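Local coordinates for protein dihydropteroate synthase (Xanthomonas albilineans, PDB 6OFW) that probably condenses para-aminobenzoate with 6-hydroxymethyl-7,8-dihydropterin diphosphate, giving 7,8-dihydropteroate on the pathway to folate, at residues B[117-122]-B[139-144]; B[218-223]-B[257-262]. All blocks are in the same frame, centred on the assembly; numbering follows the deposited sequence.

Contact 1: B[117-122]-B[139-144]. With 22D (4-{[(2-amino-4-oxo-3,4-dihydropteridin-6-yl)methyl]amino}benzoic acid), chain E.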
ATOM      1  N   GLY B 117      -1.743 -28.082  -8.472  1.00 15.84           N
ATOM      2  CA  GLY B 117      -0.290 -28.151  -8.518  1.00 15.03           C
ATOM      3  C   GLY B 117       0.428 -27.843  -7.229  1.00 19.58           C
ATOM      4  O   GLY B 117       1.657 -27.915  -7.181  1.00 19.42           O
ATOM      5  N   MET B 118      -0.310 -27.523  -6.160  1.00 15.18           N
ATOM      6  CA  MET B 118       0.298 -27.189  -4.875  1.00 13.52           C
ATOM      7  C   MET B 118      -0.703 -27.490  -3.782  1.00 14.93           C
ATOM      8  O   MET B 118      -1.912 -27.380  -4.006  1.00 14.51           O
ATOM      9  CB  MET B 118       0.662 -25.672  -4.872  1.00 16.20           C
ATOM     10  CG  MET B 118       1.125 -25.106  -3.518  1.00 19.54           C
ATOM     11  SD  MET B 118       1.481 -23.318  -3.540  1.00 23.58           S
ATOM     12  CE  MET B 118       2.789 -23.277  -4.685  1.00 20.82           C
ATOM     13  N   ILE B 119      -0.208 -27.823  -2.595  1.00 12.27           N
ATOM     14  CA  ILE B 119      -1.053 -28.064  -1.424  1.00 12.30           C
ATOM     15  C   ILE B 119      -0.768 -26.972  -0.408  1.00 15.50           C
ATOM     16  O   ILE B 119       0.385 -26.763  -0.001  1.00 13.35           O
ATOM     17  CB  ILE B 119      -0.869 -29.487  -0.814  1.00 15.37           C
ATOM     18  CG1 ILE B 119      -1.334 -30.572  -1.820  1.00 16.56           C
ATOM     19  CG2 ILE B 119      -1.647 -29.621   0.515  1.00 13.90           C
ATOM     20  CD1 ILE B 119      -0.656 -31.863  -1.675  1.00 23.34           C
ATOM     21  N   ASN B 120      -1.822 -26.260  -0.008  1.00 10.60           N
ATOM     22  CA  ASN B 120      -1.698 -25.212   0.981  1.00  9.83           C
ATOM     23  C   ASN B 120      -2.304 -25.767   2.260  1.00 11.72           C
ATOM     24  O   ASN B 120      -3.525 -25.854   2.376  1.00 10.95           O
ATOM     25  CB  ASN B 120      -2.377 -23.917   0.477  1.00 10.59           C
ATOM     26  CG  ASN B 120      -2.387 -22.835   1.505  1.00 23.23           C
ATOM     27  OD1 ASN B 120      -1.539 -22.807   2.370  1.00 16.44           O
ATOM     28  ND2 ASN B 120      -3.383 -21.979   1.457  1.00 23.30           N
ATOM     29  N   ASP B 121      -1.462 -26.193   3.200  1.00 10.69           N
ATOM     30  CA  ASP B 121      -1.967 -26.859   4.398  1.00 11.63           C
ATOM     31  C   ASP B 121      -1.872 -26.059   5.703  1.00 16.09           C
ATOM     32  O   ASP B 121      -0.800 -25.952   6.306  1.00 13.95           O
ATOM     33  CB  ASP B 121      -1.283 -28.240   4.555  1.00 12.33           C
ATOM     34  CG  ASP B 121      -1.895 -29.155   5.609  1.00 18.60           C
ATOM     35  OD1 ASP B 121      -2.879 -28.739   6.279  1.00 18.31           O
ATOM     36  OD2 ASP B 121      -1.400 -30.280   5.768  1.00 17.90           O
ATOM     37  N   VAL B 122      -3.038 -25.618   6.211  1.00 14.22           N
ATOM     38  CA  VAL B 122      -3.119 -24.902   7.503  1.00 13.76           C
ATOM     39  C   VAL B 122      -2.595 -25.749   8.679  1.00 18.33           C
ATOM     40  O   VAL B 122      -2.211 -25.196   9.702  1.00 19.14           O
ATOM     41  CB  VAL B 122      -4.532 -24.331   7.831  1.00 18.27           C
ATOM     42  CG1 VAL B 122      -4.945 -23.255   6.828  1.00 17.92           C
ATOM     43  CG2 VAL B 122      -5.597 -25.437   7.943  1.00 17.95           C
ATOM     44  N   VAL B 139       4.424 -32.352  -5.440  1.00 21.28           N
ATOM     45  CA  VAL B 139       3.896 -30.996  -5.674  1.00 18.00           C
ATOM     46  C   VAL B 139       4.431 -30.128  -4.524  1.00 19.16           C
ATOM     47  O   VAL B 139       4.659 -30.678  -3.437  1.00 15.98           O
ATOM     48  CB  VAL B 139       2.328 -30.914  -5.715  1.00 20.72           C
ATOM     49  CG1 VAL B 139       1.738 -31.581  -6.957  1.00 19.77           C
ATOM     50  CG2 VAL B 139       1.691 -31.454  -4.435  1.00 20.73           C
ATOM     51  N   PRO B 140       4.572 -28.779  -4.678  1.00 16.34           N
ATOM     52  CA  PRO B 140       4.993 -27.964  -3.525  1.00 16.12           C
ATOM     53  C   PRO B 140       3.926 -27.994  -2.427  1.00 17.86           C
ATOM     54  O   PRO B 140       2.747 -28.230  -2.703  1.00 18.07           O
ATOM     55  CB  PRO B 140       5.131 -26.547  -4.100  1.00 17.75           C
ATOM     56  CG  PRO B 140       5.151 -26.714  -5.583  1.00 22.56           C
ATOM     57  CD  PRO B 140       4.353 -27.938  -5.873  1.00 18.40           C
ATOM     58  N   VAL B 141       4.336 -27.734  -1.198  1.00 14.37           N
ATOM     59  CA  VAL B 141       3.434 -27.730  -0.039  1.00 13.87           C
ATOM     60  C   VAL B 141       3.761 -26.566   0.879  1.00 17.16           C
ATOM     61  O   VAL B 141       4.932 -26.354   1.216  1.00 14.53           O
ATOM     62  CB  VAL B 141       3.427 -29.076   0.741  1.00 17.42           C
ATOM     63  CG1 VAL B 141       4.826 -29.488   1.206  1.00 17.55           C
ATOM     64  CG2 VAL B 141       2.445 -29.043   1.923  1.00 16.58           C
ATOM     65  N   VAL B 142       2.700 -25.858   1.338  1.00 11.36           N
ATOM     66  CA  VAL B 142       2.805 -24.777   2.304  1.00 10.71           C
ATOM     67  C   VAL B 142       2.607 -25.353   3.691  1.00 16.07           C
ATOM     68  O   VAL B 142       1.553 -25.924   3.966  1.00 16.95           O
ATOM     69  CB  VAL B 142       1.774 -23.634   2.062  1.00 13.96           C
ATOM     70  CG1 VAL B 142       1.922 -22.532   3.115  1.00 13.32           C
ATOM     71  CG2 VAL B 142       1.883 -23.075   0.652  1.00 13.71           C
ATOM     72  N   LEU B 143       3.596 -25.129   4.574  1.00 11.93           N
ATOM     73  CA  LEU B 143       3.597 -25.545   5.966  1.00 13.30           C
ATOM     74  C   LEU B 143       3.276 -24.319   6.821  1.00 18.83           C
ATOM     75  O   LEU B 143       4.121 -23.445   7.002  1.00 18.90           O
ATOM     76  CB  LEU B 143       4.967 -26.159   6.349  1.00 13.57           C
ATOM     77  CG  LEU B 143       5.474 -27.348   5.524  1.00 17.70           C
ATOM     78  CD1 LEU B 143       6.860 -27.815   6.021  1.00 17.76           C
ATOM     79  CD2 LEU B 143       4.499 -28.524   5.564  1.00 17.17           C
ATOM     80  N   MET B 144       2.018 -24.209   7.264  1.00 14.04           N
ATOM     81  CA  MET B 144       1.565 -23.063   8.034  1.00 12.43           C
ATOM     82  C   MET B 144       1.574 -23.328   9.513  1.00 19.35           C
ATOM     83  O   MET B 144       1.360 -24.470   9.926  1.00 21.20           O
ATOM     84  CB  MET B 144       0.135 -22.677   7.613  1.00 13.46           C
ATOM     85  CG  MET B 144      -0.229 -21.216   7.930  1.00 14.59           C
ATOM     86  SD  MET B 144      -2.024 -20.909   7.802  1.00 16.39           S
ATOM     87  CE  MET B 144      -2.560 -21.597   9.332  1.00 12.86           C
TER
HETATM   88  C7  22D E 401      -7.055 -19.675   4.959  1.00 21.99           C
HETATM   89  N8  22D E 401      -5.877 -20.282   4.361  1.00 20.77           N
HETATM   90  C8A 22D E 401      -4.644 -19.761   4.532  1.00 19.97           C
HETATM   91  N1  22D E 401      -3.595 -20.373   3.915  1.00 18.91           N
HETATM   92  C2  22D E 401      -2.379 -19.911   4.208  1.00 22.26           C
HETATM   93  N2  22D E 401      -1.307 -20.547   3.740  1.00 22.07           N
HETATM   94  N3  22D E 401      -2.151 -18.812   4.989  1.00 22.03           N
HETATM   95  C4  22D E 401      -3.131 -18.047   5.585  1.00 20.31           C
HETATM   96  O4  22D E 401      -2.826 -17.053   6.230  1.00 19.20           O
HETATM   97  C4A 22D E 401      -4.475 -18.555   5.345  1.00 20.52           C
HETATM   98  N5  22D E 401      -5.567 -17.895   5.875  1.00 20.06           N
HETATM   99  C6  22D E 401      -6.728 -18.406   5.713  1.00 23.87           C
HETATM  100  C9  22D E 401      -7.943 -17.778   6.342  1.00 22.96           C
HETATM  101  N10 22D E 401      -7.623 -17.589   7.742  1.00 26.59           N
HETATM  102  CBX 22D E 401      -8.153 -16.612   8.553  1.00 27.55           C
HETATM  103  CAR 22D E 401      -7.683 -16.475   9.859  1.00 25.72           C
HETATM  104  CAT 22D E 401      -8.045 -15.377  10.617  1.00 24.82           C
HETATM  105  CAQ 22D E 401      -9.075 -15.693   8.060  1.00 26.79           C
HETATM  106  CAS 22D E 401      -9.453 -14.608   8.828  1.00 26.23           C
HETATM  107  CBY 22D E 401      -8.915 -14.415  10.102  1.00 25.11           C
HETATM  108  CBV 22D E 401      -9.130 -13.131  10.804  1.00 24.16           C
HETATM  109  OAJ 22D E 401      -8.383 -12.942  11.857  1.00 32.41           O
HETATM  110  OXT 22D E 401      -9.959 -12.330  10.413  1.00 22.37           O
HETATM  111  O   HOH W   1      -0.180 -26.071  11.385  1.00 16.68           O
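Ile119, Asn120 and Asp121 pair in parallel with Val141, Val142 and Leu143, joining two adjacent strands of the TIM barrel typical of the pterin-binding family. Helix 130-137 links the strands in a beta-alpha-beta unit. The backbone of Ile119 bonds on both sides of Val141: its N donates to Pro140 O at 3.0 Å, and its O accepts from Val142 N at 2.8 Å. Asp121 N then donates to Val142 O, but the last bond, Met144 N to Asp121 O, is weak at 3.4 Å. Beyond it a water bridges the carbonyl oxygens of Val122 and Met144.

Asn120 and Val142 lie side by side on the sheet face turned to the ligand, Asn120 OD1 3.4 Å from Val142 CB. The amide suits this place, at the pterin edge, because it both accepts and donates: OD1 takes a nearly straight bond (174°) from 22D N2 at 2.7 Å, and ND2 gives one to 22D N1 at 2.9 Å. With both ends bound, and ND2 also bonded to Asp61, the amide cannot readily flip. A bend at chi3 (78°) brings Met144 CE to 3.7 Å from Val122 CB, while SD lies over a face of the pterin, above 22D N3 and C2.

On the other face Ile119 CD1 meets Val139 CG2 at 3.6 Å, apolar branches suited to packing against helix 105-114. Strands 98-101 and 187-190 flank the pair.

Contact 2: B[218-223]-B[257-262]. With 22D (4-{[(2-amino-4-oxo-3,4-dihydropteridin-6-yl)methyl]amino}benzoic acid), chain E; SO4 (sulfate ion), chain F.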
ATOM      1  N   PRO B 218      11.013 -20.496   0.872  1.00 17.66           N
ATOM      2  CA  PRO B 218      10.151 -19.322   0.622  1.00 17.81           C
ATOM      3  C   PRO B 218       9.060 -19.136   1.684  1.00 19.40           C
ATOM      4  O   PRO B 218       8.493 -20.106   2.185  1.00 16.17           O
ATOM      5  CB  PRO B 218       9.520 -19.607  -0.731  1.00 19.25           C
ATOM      6  CG  PRO B 218      10.322 -20.706  -1.333  1.00 24.16           C
ATOM      7  CD  PRO B 218      11.033 -21.429  -0.277  1.00 19.44           C
ATOM      8  N   VAL B 219       8.767 -17.881   2.017  1.00 16.11           N
ATOM      9  CA  VAL B 219       7.786 -17.541   3.031  1.00 14.67           C
ATOM     10  C   VAL B 219       6.524 -16.998   2.365  1.00 16.19           C
ATOM     11  O   VAL B 219       6.617 -16.100   1.533  1.00 15.59           O
ATOM     12  CB  VAL B 219       8.374 -16.540   4.070  1.00 19.24           C
ATOM     13  CG1 VAL B 219       7.292 -15.968   5.007  1.00 18.84           C
ATOM     14  CG2 VAL B 219       9.517 -17.170   4.869  1.00 19.43           C
ATOM     15  N   LEU B 220       5.365 -17.508   2.766  1.00 10.77           N
ATOM     16  CA  LEU B 220       4.049 -17.030   2.314  1.00 10.28           C
ATOM     17  C   LEU B 220       3.426 -16.229   3.467  1.00 16.20           C
ATOM     18  O   LEU B 220       3.493 -16.660   4.613  1.00 14.84           O
ATOM     19  CB  LEU B 220       3.150 -18.234   1.932  1.00 11.13           C
ATOM     20  CG  LEU B 220       1.623 -18.012   1.769  1.00 17.11           C
ATOM     21  CD1 LEU B 220       1.304 -17.010   0.697  1.00 18.00           C
ATOM     22  CD2 LEU B 220       0.936 -19.297   1.380  1.00 20.84           C
ATOM     23  N   ALA B 221       2.813 -15.066   3.166  1.00 14.22           N
ATOM     24  CA  ALA B 221       2.120 -14.259   4.164  1.00 13.35           C
ATOM     25  C   ALA B 221       0.697 -14.010   3.667  1.00 14.18           C
ATOM     26  O   ALA B 221       0.510 -13.665   2.506  1.00 10.91           O
ATOM     27  CB  ALA B 221       2.829 -12.925   4.340  1.00 15.16           C
ATOM     28  N   GLY B 222      -0.268 -14.176   4.554  1.00 10.88           N
ATOM     29  CA  GLY B 222      -1.681 -13.922   4.268  1.00  9.29           C
ATOM     30  C   GLY B 222      -2.304 -13.070   5.360  1.00 12.31           C
ATOM     31  O   GLY B 222      -2.578 -13.593   6.375  1.00 12.50           O
ATOM     32  N   LEU B 223      -2.486 -11.780   5.120  1.00 10.63           N
ATOM     33  CA  LEU B 223      -3.097 -10.860   6.099  1.00 11.67           C
ATOM     34  C   LEU B 223      -4.329 -10.239   5.454  1.00 16.69           C
ATOM     35  O   LEU B 223      -4.854  -9.334   6.024  1.00 16.91           O
ATOM     36  CB  LEU B 223      -2.108  -9.766   6.480  1.00 30.00           C
ATOM     37  CG  LEU B 223      -0.859 -10.214   7.225  1.00 30.00           C
ATOM     38  CD1 LEU B 223       0.375  -9.987   6.391  1.00 30.00           C
ATOM     39  CD2 LEU B 223      -0.711  -9.505   8.549  1.00 30.00           C
ATOM     40  N   ALA B 257       8.873 -11.934   2.445  1.00 13.89           N
ATOM     41  CA  ALA B 257       7.856 -12.847   1.918  1.00 12.18           C
ATOM     42  C   ALA B 257       7.957 -12.930   0.407  1.00 16.41           C
ATOM     43  O   ALA B 257       8.126 -11.896  -0.248  1.00 15.18           O
ATOM     44  CB  ALA B 257       6.459 -12.414   2.337  1.00 12.42           C
ATOM     45  N   LEU B 258       7.901 -14.164  -0.151  1.00 13.04           N
ATOM     46  CA  LEU B 258       7.962 -14.353  -1.604  1.00 12.51           C
ATOM     47  C   LEU B 258       6.612 -14.703  -2.212  1.00 14.19           C
ATOM     48  O   LEU B 258       6.471 -14.769  -3.434  1.00 11.51           O
ATOM     49  CB  LEU B 258       9.050 -15.378  -2.009  1.00 13.24           C
ATOM     50  CG  LEU B 258      10.508 -14.867  -1.925  1.00 17.96           C
ATOM     51  CD1 LEU B 258      11.498 -16.014  -1.989  1.00 17.70           C
ATOM     52  CD2 LEU B 258      10.810 -13.831  -3.006  1.00 18.69           C
ATOM     53  N   LEU B 259       5.607 -14.924  -1.365  1.00 12.81           N
ATOM     54  CA  LEU B 259       4.255 -15.237  -1.855  1.00 11.60           C
ATOM     55  C   LEU B 259       3.267 -14.525  -0.931  1.00 14.91           C
ATOM     56  O   LEU B 259       3.491 -14.477   0.282  1.00 13.20           O
ATOM     57  CB  LEU B 259       4.054 -16.776  -1.867  1.00 11.70           C
ATOM     58  CG  LEU B 259       2.919 -17.375  -2.726  1.00 18.09           C
ATOM     59  CD1 LEU B 259       3.039 -16.990  -4.211  1.00 19.14           C
ATOM     60  CD2 LEU B 259       2.925 -18.900  -2.620  1.00 20.47           C
ATOM     61  N   LEU B 260       2.200 -13.949  -1.505  1.00 12.80           N
ATOM     62  CA  LEU B 260       1.203 -13.169  -0.760  1.00 12.16           C
ATOM     63  C   LEU B 260      -0.185 -13.646  -1.068  1.00 13.26           C
ATOM     64  O   LEU B 260      -0.590 -13.630  -2.222  1.00  9.69           O
ATOM     65  CB  LEU B 260       1.365 -11.659  -1.092  1.00 12.08           C
ATOM     66  CG  LEU B 260       2.782 -11.102  -0.801  1.00 16.22           C
ATOM     67  CD1 LEU B 260       3.083  -9.910  -1.636  1.00 17.71           C
ATOM     68  CD2 LEU B 260       2.998 -10.852   0.688  1.00 15.24           C
ATOM     69  N   ARG B 261      -0.911 -14.093  -0.036  1.00 11.19           N
ATOM     70  CA  ARG B 261      -2.262 -14.666  -0.199  1.00 10.72           C
ATOM     71  C   ARG B 261      -3.302 -13.576  -0.001  1.00 10.80           C
ATOM     72  O   ARG B 261      -3.541 -13.147   1.137  1.00  8.02           O
ATOM     73  CB  ARG B 261      -2.449 -15.854   0.782  1.00  9.61           C
ATOM     74  CG  ARG B 261      -3.735 -16.609   0.538  1.00 14.98           C
ATOM     75  CD  ARG B 261      -3.897 -17.824   1.439  1.00 10.61           C
ATOM     76  NE  ARG B 261      -5.197 -18.457   1.189  1.00 14.65           N
ATOM     77  CZ  ARG B 261      -6.353 -18.072   1.733  1.00 18.08           C
ATOM     78  NH1 ARG B 261      -6.386 -17.075   2.609  1.00 10.60           N
ATOM     79  NH2 ARG B 261      -7.476 -18.697   1.425  1.00 12.00           N
ATOM     80  N   VAL B 262      -3.885 -13.104  -1.111  1.00  7.97           N
ATOM     81  CA  VAL B 262      -4.754 -11.919  -1.083  1.00  7.07           C
ATOM     82  C   VAL B 262      -6.106 -12.075  -1.794  1.00  9.85           C
ATOM     83  O   VAL B 262      -6.234 -12.849  -2.730  1.00  9.23           O
ATOM     84  CB  VAL B 262      -3.984 -10.669  -1.647  1.00  8.70           C
ATOM     85  CG1 VAL B 262      -2.554 -10.574  -1.083  1.00  8.56           C
ATOM     86  CG2 VAL B 262      -3.931 -10.666  -3.171  1.00  7.31           C
TER
HETATM   87  C7  22D E 401      -7.055 -19.675   4.959  1.00 21.99           C
HETATM   88  N8  22D E 401      -5.877 -20.282   4.361  1.00 20.77           N
HETATM   89  C8A 22D E 401      -4.644 -19.761   4.532  1.00 19.97           C
HETATM   90  N1  22D E 401      -3.595 -20.373   3.915  1.00 18.91           N
HETATM   91  C2  22D E 401      -2.379 -19.911   4.208  1.00 22.26           C
HETATM   92  N2  22D E 401      -1.307 -20.547   3.740  1.00 22.07           N
HETATM   93  N3  22D E 401      -2.151 -18.812   4.989  1.00 22.03           N
HETATM   94  C4  22D E 401      -3.131 -18.047   5.585  1.00 20.31           C
HETATM   95  O4  22D E 401      -2.826 -17.053   6.230  1.00 19.20           O
HETATM   96  C4A 22D E 401      -4.475 -18.555   5.345  1.00 20.52           C
HETATM   97  N5  22D E 401      -5.567 -17.895   5.875  1.00 20.06           N
HETATM   98  C6  22D E 401      -6.728 -18.406   5.713  1.00 23.87           C
HETATM   99  C9  22D E 401      -7.943 -17.778   6.342  1.00 22.96           C
HETATM  100  N10 22D E 401      -7.623 -17.589   7.742  1.00 26.59           N
HETATM  101  CBX 22D E 401      -8.153 -16.612   8.553  1.00 27.55           C
HETATM  102  CAR 22D E 401      -7.683 -16.475   9.859  1.00 25.72           C
HETATM  103  CAT 22D E 401      -8.045 -15.377  10.617  1.00 24.82           C
HETATM  104  CAQ 22D E 401      -9.075 -15.693   8.060  1.00 26.79           C
HETATM  105  CAS 22D E 401      -9.453 -14.608   8.828  1.00 26.23           C
HETATM  106  CBY 22D E 401      -8.915 -14.415  10.102  1.00 25.11           C
HETATM  107  CBV 22D E 401      -9.130 -13.131  10.804  1.00 24.16           C
HETATM  108  OAJ 22D E 401      -8.383 -12.942  11.857  1.00 32.41           O
HETATM  109  OXT 22D E 401      -9.959 -12.330  10.413  1.00 22.37           O
HETATM  110  S   SO4 F 402     -10.143 -16.321   3.610  1.00 25.28           S
HETATM  111  O1  SO4 F 402      -9.913 -17.565   2.846  1.00 29.01           O
HETATM  112  O2  SO4 F 402      -8.889 -15.659   3.764  1.00 24.26           O
HETATM  113  O3  SO4 F 402     -11.095 -15.483   2.915  1.00 22.57           O
HETATM  114  O4  SO4 F 402     -10.677 -16.678   4.914  1.00 26.17           O
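Val219 O is gripped by two successive backbone amides, Leu258 N at 2.9 Å and Leu259 N at 3.3 Å. The first lies in the carbonyl plane and the second is tilted 22° from it; one oxygen thus ties two consecutive amides to 218-223. Parallel pairing follows: Ala221 N donates to Leu259 O at 3.0 Å, and Arg261 N to Ala221 O at 2.9 Å.

Leu220 packs against this backbone. Its CG stands anti to the backbone N (chi1 165°), and the two methyls divide the work: CD1 packs on Leu259 CB at 3.8 Å and also touches Arg261 CB, whereas CD2 reaches the pterin amino group, 3.5 Å from 22D N2. A branched apolar residue can thus serve strand and ligand together. Ala221 faces the other way, where its small methyl touches both Ala257 CB and Leu260 CD2 and packs against Ala252 of helix 242-254. At Gly222 the lack of a side chain leaves room for 22D O4 and for Arg261 CB.

Arg261 runs extended from CG to NE and lays its guanidinium flat on the pterin, the two planes nearly parallel, with 22D N8 3.5 Å above the centre of one face. The sulfate, probably from the crystallisation liquor, sits at the edge, where NH1 bonds O2 and NH2 bonds O1, the latter at 3.0 Å. His263 and Asn27 also hold this ion, and a salt bridge from NE to Asp61 steadies the side chain.

A guanidinium that stacks by its face and binds an anion by its edge would suit a substrate joining a flat pterin to a diphosphate; the sulfate may mark where a phosphate group is received.

In the fold
Both contacts are buried parallel pairings in one barrel sheet, their centres about 12 Å apart. Contact 1 joins successive strands through a single helix, whereas contact 2 pairs strands 220-221 and 259-262, separated in sequence by two helices. They converge on the pterin: contact 1 supplies the amide at its edge and a sulfur on one face, contact 2 a leucine methyl and, on the opposite face, the arginine that also holds the sulfate. Val142 CG1 and Leu220 CD2 touch directly at 3.8 Å, although strand 187-190 runs between strands 141-144 and 220-221. Asp61 OD2 is common to both, accepting from Asn120 ND2 and forming a salt bridge with Arg261 NE.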